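Local coordinates for protein phthiocerol synthesis polyketide synthase type I PpsC (Mycobacterium tuberculosis, PDB 7AHB) that probably loads extender units onto the acyl carrier protein through its acyltransferase domain, as part of a polyketide synthase that makes phthiocerol-type lipids, at residues R56-L68 with I97-I109. Sequence-based numbering, arbitrary orientation.
Sequences RGSQWAGMGRQLL and IAGGKELVGIEQI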
ATOM      1  N   ARG A  56      -4.357  -0.508  -0.811  1.00 36.41           N
ATOM      2  CA  ARG A  56      -5.641  -0.814  -1.423  1.00 36.63           C
ATOM      3  C   ARG A  56      -5.492  -1.930  -2.449  1.00 35.80           C
ATOM      4  O   ARG A  56      -4.561  -1.929  -3.263  1.00 37.20           O
ATOM      5  CB  ARG A  56      -6.240   0.420  -2.104  1.00 40.75           C
ATOM      6  CG  ARG A  56      -6.806   1.514  -1.185  1.00 44.48           C
ATOM      7  CD  ARG A  56      -7.916   1.005  -0.235  1.00 39.94           C
ATOM      8  NE  ARG A  56      -7.336   0.650   1.077  1.00 43.56           N
ATOM      9  CZ  ARG A  56      -6.782   1.528   1.936  1.00 46.29           C
ATOM     10  NH1 ARG A  56      -6.750   2.828   1.629  1.00 44.74           N
ATOM     11  NH2 ARG A  56      -6.256   1.112   3.109  1.00 42.08           N
ATOM     12  N   GLY A  57      -6.430  -2.876  -2.420  1.00 37.82           N
ATOM     13  CA  GLY A  57      -6.517  -3.867  -3.480  1.00 36.05           C
ATOM     14  C   GLY A  57      -7.152  -3.243  -4.706  1.00 35.40           C
ATOM     15  O   GLY A  57      -8.175  -2.559  -4.605  1.00 33.61           O
ATOM     16  N   SER A  58      -6.536  -3.467  -5.872  1.00 40.06           N
ATOM     17  CA  SER A  58      -6.975  -2.812  -7.098  1.00 43.37           C
ATOM     18  C   SER A  58      -7.019  -3.811  -8.242  1.00 44.18           C
ATOM     19  O   SER A  58      -6.650  -3.501  -9.381  1.00 44.85           O
ATOM     20  CB  SER A  58      -6.067  -1.636  -7.452  1.00 43.42           C
ATOM     21  OG  SER A  58      -5.633  -0.966  -6.276  1.00 45.30           O
ATOM     22  N   GLN A  59      -7.470  -5.027  -7.953  1.00 33.35           N
ATOM     23  CA  GLN A  59      -7.541  -6.055  -8.979  1.00 33.40           C
ATOM     24  C   GLN A  59      -8.344  -5.572 -10.179  1.00 32.62           C
ATOM     25  O   GLN A  59      -9.370  -4.897 -10.039  1.00 36.70           O
ATOM     26  CB  GLN A  59      -8.173  -7.315  -8.401  1.00 30.48           C
ATOM     27  CG  GLN A  59      -9.625  -7.118  -7.950  1.00 33.85           C
ATOM     28  CD  GLN A  59     -10.158  -8.343  -7.219  1.00 35.77           C
ATOM     29  OE1 GLN A  59      -9.931  -9.503  -7.656  1.00 36.72           O
ATOM     30  NE2 GLN A  59     -10.824  -8.110  -6.082  1.00 32.64           N
ATOM     31  N   TRP A  60      -7.852  -5.904 -11.369  1.00 29.01           N
ATOM     32  CA  TRP A  60      -8.601  -5.687 -12.597  1.00 30.66           C
ATOM     33  C   TRP A  60      -8.595  -6.977 -13.402  1.00 30.63           C
ATOM     34  O   TRP A  60      -7.675  -7.796 -13.275  1.00 29.16           O
ATOM     35  CB  TRP A  60      -8.039  -4.523 -13.438  1.00 31.93           C
ATOM     36  CG  TRP A  60      -6.556  -4.522 -13.599  1.00 29.93           C
ATOM     37  CD1 TRP A  60      -5.653  -3.899 -12.803  1.00 29.07           C
ATOM     38  CD2 TRP A  60      -5.811  -5.155 -14.638  1.00 30.59           C
ATOM     39  NE1 TRP A  60      -4.384  -4.113 -13.269  1.00 30.62           N
ATOM     40  CE2 TRP A  60      -4.455  -4.874 -14.406  1.00 30.83           C
ATOM     41  CE3 TRP A  60      -6.162  -5.925 -15.753  1.00 32.66           C
ATOM     42  CZ2 TRP A  60      -3.445  -5.352 -15.233  1.00 33.44           C
ATOM     43  CZ3 TRP A  60      -5.163  -6.399 -16.577  1.00 33.16           C
ATOM     44  CH2 TRP A  60      -3.819  -6.125 -16.307  1.00 33.92           C
ATOM     45  N   ALA A  61      -9.625  -7.129 -14.240  1.00 33.49           N
ATOM     46  CA  ALA A  61      -9.872  -8.353 -14.992  1.00 33.65           C
ATOM     47  C   ALA A  61      -8.667  -8.758 -15.807  1.00 33.05           C
ATOM     48  O   ALA A  61      -8.279  -8.060 -16.751  1.00 34.35           O
ATOM     49  CB  ALA A  61     -11.081  -8.140 -15.914  1.00 36.98           C
ATOM     50  N   GLY A  62      -8.125  -9.928 -15.480  1.00 33.99           N
ATOM     51  CA  GLY A  62      -6.960 -10.436 -16.170  1.00 35.01           C
ATOM     52  C   GLY A  62      -5.643  -9.925 -15.641  1.00 33.86           C
ATOM     53  O   GLY A  62      -4.609 -10.131 -16.282  1.00 38.64           O
ATOM     54  N   MET A  63      -5.654  -9.272 -14.493  1.00 33.10           N
ATOM     55  CA  MET A  63      -4.449  -8.763 -13.862  1.00 32.62           C
ATOM     56  C   MET A  63      -3.381  -9.837 -13.791  1.00 34.77           C
ATOM     57  O   MET A  63      -3.613 -10.923 -13.251  1.00 34.26           O
ATOM     58  CB  MET A  63      -4.824  -8.274 -12.466  1.00 34.98           C
ATOM     59  CG  MET A  63      -3.678  -7.799 -11.599  1.00 31.86           C
ATOM     60  SD  MET A  63      -4.267  -7.773  -9.893  1.00 34.31           S
ATOM     61  CE  MET A  63      -4.358  -9.528  -9.553  1.00 32.85           C
ATOM     62  N   GLY A  64      -2.221  -9.542 -14.376  1.00 30.47           N
ATOM     63  CA  GLY A  64      -1.082 -10.424 -14.292  1.00 30.45           C
ATOM     64  C   GLY A  64      -1.072 -11.578 -15.264  1.00 30.09           C
ATOM     65  O   GLY A  64      -0.049 -12.266 -15.364  1.00 29.67           O
ATOM     66  N   ARG A  65      -2.158 -11.794 -16.007  1.00 39.18           N
ATOM     67  CA  ARG A  65      -2.235 -12.955 -16.888  1.00 38.67           C
ATOM     68  C   ARG A  65      -1.119 -12.936 -17.927  1.00 39.86           C
ATOM     69  O   ARG A  65      -0.392 -13.924 -18.091  1.00 36.48           O
ATOM     70  CB  ARG A  65      -3.605 -12.999 -17.561  1.00 38.75           C
ATOM     71  CG  ARG A  65      -4.056 -14.381 -17.987  1.00 38.26           C
ATOM     72  CD  ARG A  65      -5.594 -14.415 -18.179  1.00 41.66           C
ATOM     73  NE  ARG A  65      -6.058 -13.279 -18.987  1.00 43.74           N
ATOM     74  CZ  ARG A  65      -7.303 -12.800 -18.990  1.00 42.92           C
ATOM     75  NH1 ARG A  65      -8.242 -13.343 -18.218  1.00 41.65           N
ATOM     76  NH2 ARG A  65      -7.601 -11.750 -19.744  1.00 44.52           N
ATOM     77  N   GLN A  66      -0.954 -11.813 -18.634  1.00 43.82           N
ATOM     78  CA  GLN A  66       0.105 -11.754 -19.640  1.00 45.82           C
ATOM     79  C   GLN A  66       1.480 -11.693 -18.984  1.00 44.31           C
ATOM     80  O   GLN A  66       2.463 -12.175 -19.556  1.00 43.20           O
ATOM     81  CB  GLN A  66      -0.079 -10.558 -20.576  1.00 44.90           C
ATOM     82  CG  GLN A  66      -1.106 -10.760 -21.693  1.00 46.79           C
ATOM     83  CD  GLN A  66      -1.114 -12.172 -22.300  1.00 49.43           C
ATOM     84  OE1 GLN A  66      -0.148 -12.603 -22.952  1.00 52.13           O
ATOM     85  NE2 GLN A  66      -2.214 -12.906 -22.070  1.00 49.74           N
ATOM     86  N   LEU A  67       1.571 -11.109 -17.787  1.00 34.69           N
ATOM     87  CA  LEU A  67       2.844 -11.109 -17.077  1.00 33.24           C
ATOM     88  C   LEU A  67       3.290 -12.536 -16.792  1.00 34.77           C
ATOM     89  O   LEU A  67       4.455 -12.889 -16.996  1.00 32.11           O
ATOM     90  CB  LEU A  67       2.725 -10.321 -15.770  1.00 33.21           C
ATOM     91  CG  LEU A  67       2.578  -8.802 -15.867  1.00 34.52           C
ATOM     92  CD1 LEU A  67       2.479  -8.199 -14.470  1.00 30.00           C
ATOM     93  CD2 LEU A  67       3.731  -8.186 -16.638  1.00 33.75           C
ATOM     94  N   LEU A  68       2.364 -13.377 -16.315  1.00 34.88           N
ATOM     95  CA  LEU A  68       2.727 -14.746 -15.954  1.00 35.74           C
ATOM     96  C   LEU A  68       3.336 -15.499 -17.130  1.00 36.63           C
ATOM     97  O   LEU A  68       4.256 -16.312 -16.942  1.00 38.59           O
ATOM     98  CB  LEU A  68       1.497 -15.469 -15.421  1.00 35.27           C
ATOM     99  CG  LEU A  68       1.687 -16.506 -14.328  1.00 34.60           C
ATOM    100  CD1 LEU A  68       2.332 -15.905 -13.099  1.00 32.04           C
ATOM    101  CD2 LEU A  68       0.321 -17.159 -13.985  1.00 33.04           C
ATOM    102  N   ILE A  97      -4.587 -15.512 -10.995  1.00 27.98           N
ATOM    103  CA  ILE A  97      -3.975 -14.711 -12.050  1.00 30.35           C
ATOM    104  C   ILE A  97      -4.187 -15.373 -13.401  1.00 31.65           C
ATOM    105  O   ILE A  97      -4.587 -14.719 -14.376  1.00 31.58           O
ATOM    106  CB  ILE A  97      -2.480 -14.493 -11.754  1.00 27.42           C
ATOM    107  CG1 ILE A  97      -2.310 -13.759 -10.423  1.00 29.13           C
ATOM    108  CG2 ILE A  97      -1.807 -13.699 -12.860  1.00 30.70           C
ATOM    109  CD1 ILE A  97      -0.863 -13.590  -9.986  1.00 29.02           C
ATOM    110  N   ALA A  98      -3.944 -16.687 -13.473  1.00 32.71           N
ATOM    111  CA  ALA A  98      -4.052 -17.386 -14.745  1.00 33.56           C
ATOM    112  C   ALA A  98      -5.494 -17.438 -15.226  1.00 35.98           C
ATOM    113  O   ALA A  98      -5.765 -17.215 -16.414  1.00 36.41           O
ATOM    114  CB  ALA A  98      -3.480 -18.798 -14.619  1.00 35.78           C
ATOM    115  N   GLY A  99      -6.425 -17.739 -14.327  1.00 43.46           N
ATOM    116  CA  GLY A  99      -7.833 -17.817 -14.648  1.00 42.20           C
ATOM    117  C   GLY A  99      -8.593 -16.513 -14.531  1.00 42.19           C
ATOM    118  O   GLY A  99      -9.823 -16.512 -14.632  1.00 45.46           O
ATOM    119  N   GLY A 100      -7.903 -15.398 -14.336  1.00 42.03           N
ATOM    120  CA  GLY A 100      -8.591 -14.110 -14.248  1.00 46.09           C
ATOM    121  C   GLY A 100      -9.742 -14.099 -13.265  1.00 45.37           C
ATOM    122  O   GLY A 100     -10.795 -13.498 -13.535  1.00 47.01           O
ATOM    123  N   LYS A 101      -9.569 -14.768 -12.127  1.00 50.59           N
ATOM    124  CA  LYS A 101     -10.629 -14.868 -11.138  1.00 48.74           C
ATOM    125  C   LYS A 101     -10.637 -13.620 -10.259  1.00 47.54           C
ATOM    126  O   LYS A 101      -9.595 -13.016  -9.991  1.00 49.61           O
ATOM    127  CB  LYS A 101     -10.437 -16.113 -10.274  1.00 47.47           C
ATOM    128  CG  LYS A 101     -10.110 -17.369 -11.053  1.00 48.99           C
ATOM    129  CD  LYS A 101     -10.672 -18.598 -10.357  1.00 50.62           C
ATOM    130  CE  LYS A 101      -9.773 -19.817 -10.547  1.00 50.63           C
ATOM    131  NZ  LYS A 101      -9.162 -20.210  -9.228  1.00 52.09           N
ATOM    132  N   GLU A 102     -11.829 -13.233  -9.811  1.00 29.93           N
ATOM    133  CA  GLU A 102     -11.952 -12.156  -8.849  1.00 29.77           C
ATOM    134  C   GLU A 102     -11.544 -12.651  -7.468  1.00 28.58           C
ATOM    135  O   GLU A 102     -11.889 -13.763  -7.057  1.00 28.96           O
ATOM    136  CB  GLU A 102     -13.384 -11.618  -8.828  1.00 32.22           C
ATOM    137  CG  GLU A 102     -13.555 -10.440  -7.896  1.00 32.47           C
ATOM    138  CD  GLU A 102     -14.960  -9.814  -7.949  1.00 35.32           C
ATOM    139  OE1 GLU A 102     -15.895 -10.491  -8.330  1.00 37.06           O
ATOM    140  OE2 GLU A 102     -15.100  -8.634  -7.587  1.00 35.98           O
ATOM    141  N   LEU A 103     -10.784 -11.831  -6.762  1.00 27.34           N
ATOM    142  CA  LEU A 103     -10.535 -12.059  -5.344  1.00 26.77           C
ATOM    143  C   LEU A 103     -11.758 -11.591  -4.557  1.00 28.71           C
ATOM    144  O   LEU A 103     -12.195 -10.441  -4.705  1.00 29.61           O
ATOM    145  CB  LEU A 103      -9.277 -11.322  -4.892  1.00 25.01           C
ATOM    146  CG  LEU A 103      -8.000 -11.665  -5.642  1.00 23.40           C
ATOM    147  CD1 LEU A 103      -6.969 -10.545  -5.498  1.00 24.19           C
ATOM    148  CD2 LEU A 103      -7.407 -12.987  -5.131  1.00 22.71           C
ATOM    149  N   VAL A 104     -12.341 -12.489  -3.762  1.00 29.71           N
ATOM    150  CA  VAL A 104     -13.583 -12.213  -3.043  1.00 32.08           C
ATOM    151  C   VAL A 104     -13.327 -12.337  -1.550  1.00 32.19           C
ATOM    152  O   VAL A 104     -12.838 -13.370  -1.086  1.00 31.57           O
ATOM    153  CB  VAL A 104     -14.719 -13.172  -3.464  1.00 34.01           C
ATOM    154  CG1 VAL A 104     -15.974 -12.948  -2.589  1.00 36.82           C
ATOM    155  CG2 VAL A 104     -15.044 -12.996  -4.931  1.00 34.37           C
ATOM    156  N   GLY A 105     -13.694 -11.313  -0.804  1.00 33.33           N
ATOM    157  CA  GLY A 105     -13.491 -11.321   0.634  1.00 33.87           C
ATOM    158  C   GLY A 105     -12.180 -10.671   1.012  1.00 31.78           C
ATOM    159  O   GLY A 105     -11.197 -10.708   0.270  1.00 29.56           O
ATOM    160  N   ILE A 106     -12.183 -10.037   2.191  1.00 19.40           N
ATOM    161  CA  ILE A 106     -11.017  -9.261   2.621  1.00 19.91           C
ATOM    162  C   ILE A 106      -9.773 -10.140   2.679  1.00 18.48           C
ATOM    163  O   ILE A 106      -8.655  -9.669   2.437  1.00 18.86           O
ATOM    164  CB  ILE A 106     -11.302  -8.588   3.983  1.00 17.68           C
ATOM    165  CG1 ILE A 106     -12.561  -7.735   3.874  1.00 22.72           C
ATOM    166  CG2 ILE A 106     -10.138  -7.764   4.432  1.00 25.02           C
ATOM    167  CD1 ILE A 106     -12.711  -6.697   4.988  1.00 27.40           C
ATOM    168  N   GLU A 107      -9.925 -11.412   3.035  1.00 19.55           N
ATOM    169  CA  GLU A 107      -8.746 -12.271   3.146  1.00 16.67           C
ATOM    170  C   GLU A 107      -8.116 -12.493   1.777  1.00 18.33           C
ATOM    171  O   GLU A 107      -6.905 -12.330   1.605  1.00 17.61           O
ATOM    172  CB  GLU A 107      -9.130 -13.604   3.789  1.00 19.86           C
ATOM    173  CG  GLU A 107      -9.359 -13.509   5.299  1.00 19.77           C
ATOM    174  CD  GLU A 107     -10.077 -14.713   5.861  1.00 22.75           C
ATOM    175  OE1 GLU A 107      -9.447 -15.501   6.573  1.00 23.57           O
ATOM    176  OE2 GLU A 107     -11.280 -14.870   5.585  1.00 19.76           O
ATOM    177  N   GLN A 108      -8.923 -12.900   0.785  1.00 20.86           N
ATOM    178  CA  GLN A 108      -8.378 -13.073  -0.563  1.00 19.27           C
ATOM    179  C   GLN A 108      -7.836 -11.759  -1.126  1.00 24.31           C
ATOM    180  O   GLN A 108      -6.776 -11.734  -1.774  1.00 19.82           O
ATOM    181  CB  GLN A 108      -9.435 -13.661  -1.496  1.00 21.97           C
ATOM    182  CG  GLN A 108      -9.648 -15.151  -1.278  1.00 21.92           C
ATOM    183  CD  GLN A 108     -10.381 -15.808  -2.421  1.00 23.94           C
ATOM    184  OE1 GLN A 108     -10.908 -15.119  -3.302  1.00 22.06           O
ATOM    185  NE2 GLN A 108     -10.385 -17.157  -2.441  1.00 27.21           N
ATOM    186  N   ILE A 109      -8.549 -10.655  -0.886  1.00 21.74           N
ATOM    187  CA  ILE A 109      -8.114  -9.350  -1.394  1.00 19.04           C
ATOM    188  C   ILE A 109      -6.754  -8.960  -0.814  1.00 19.90           C
ATOM    189  O   ILE A 109      -5.843  -8.554  -1.545  1.00 19.10           O
ATOM    190  CB  ILE A 109      -9.190  -8.281  -1.098  1.00 18.91           C
ATOM    191  CG1 ILE A 109     -10.393  -8.489  -2.022  1.00 18.74           C
ATOM    192  CG2 ILE A 109      -8.633  -6.897  -1.263  1.00 18.98           C
ATOM    193  CD1 ILE A 109     -11.625  -7.654  -1.646  1.00 22.02           C
TER
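The carboxamide of Gln59 pairs with the backbone of Leu103 much as a neighbouring strand would, gripping both its N-H and its C=O. This is side-chain mimicry of a peptide group, here joining two loops of the acyltransferase fold: the one that follows strand 49-53 of the parallel sheet and the one that links helix 93-98 to helix 106-126. Leu103 N donates to Gln59 OE1 at 2.6 Å, nearly straight at 165°, while Gln59 NE2 returns a bond to Leu103 O at 3.0 Å. Each carbonyl receives its donor in plane on a lone pair, and the two bonds together fix the rotation of the amide. Gln59 CG sits between the backbone N and the carbonyl carbon (chi1 63°), and the extended chain beyond carries the amide across.

Farther along, helix 93-98 ends in a Schellman motif with Gly100 at C-prime, beside two overlapping type II turns, Trp60 to Met63 and Gly62 to Arg65. Ile97 CG2 presses against this glycine-rich backbone, 3.3 Å from Gly64 C, and Ile78 of helix 72-89 touches both Ile97 and Leu68. Arg65 runs past the helix end, its guanidinium laid over Gly62 CA and Arg65 CD 3.3 Å from Ala98 O.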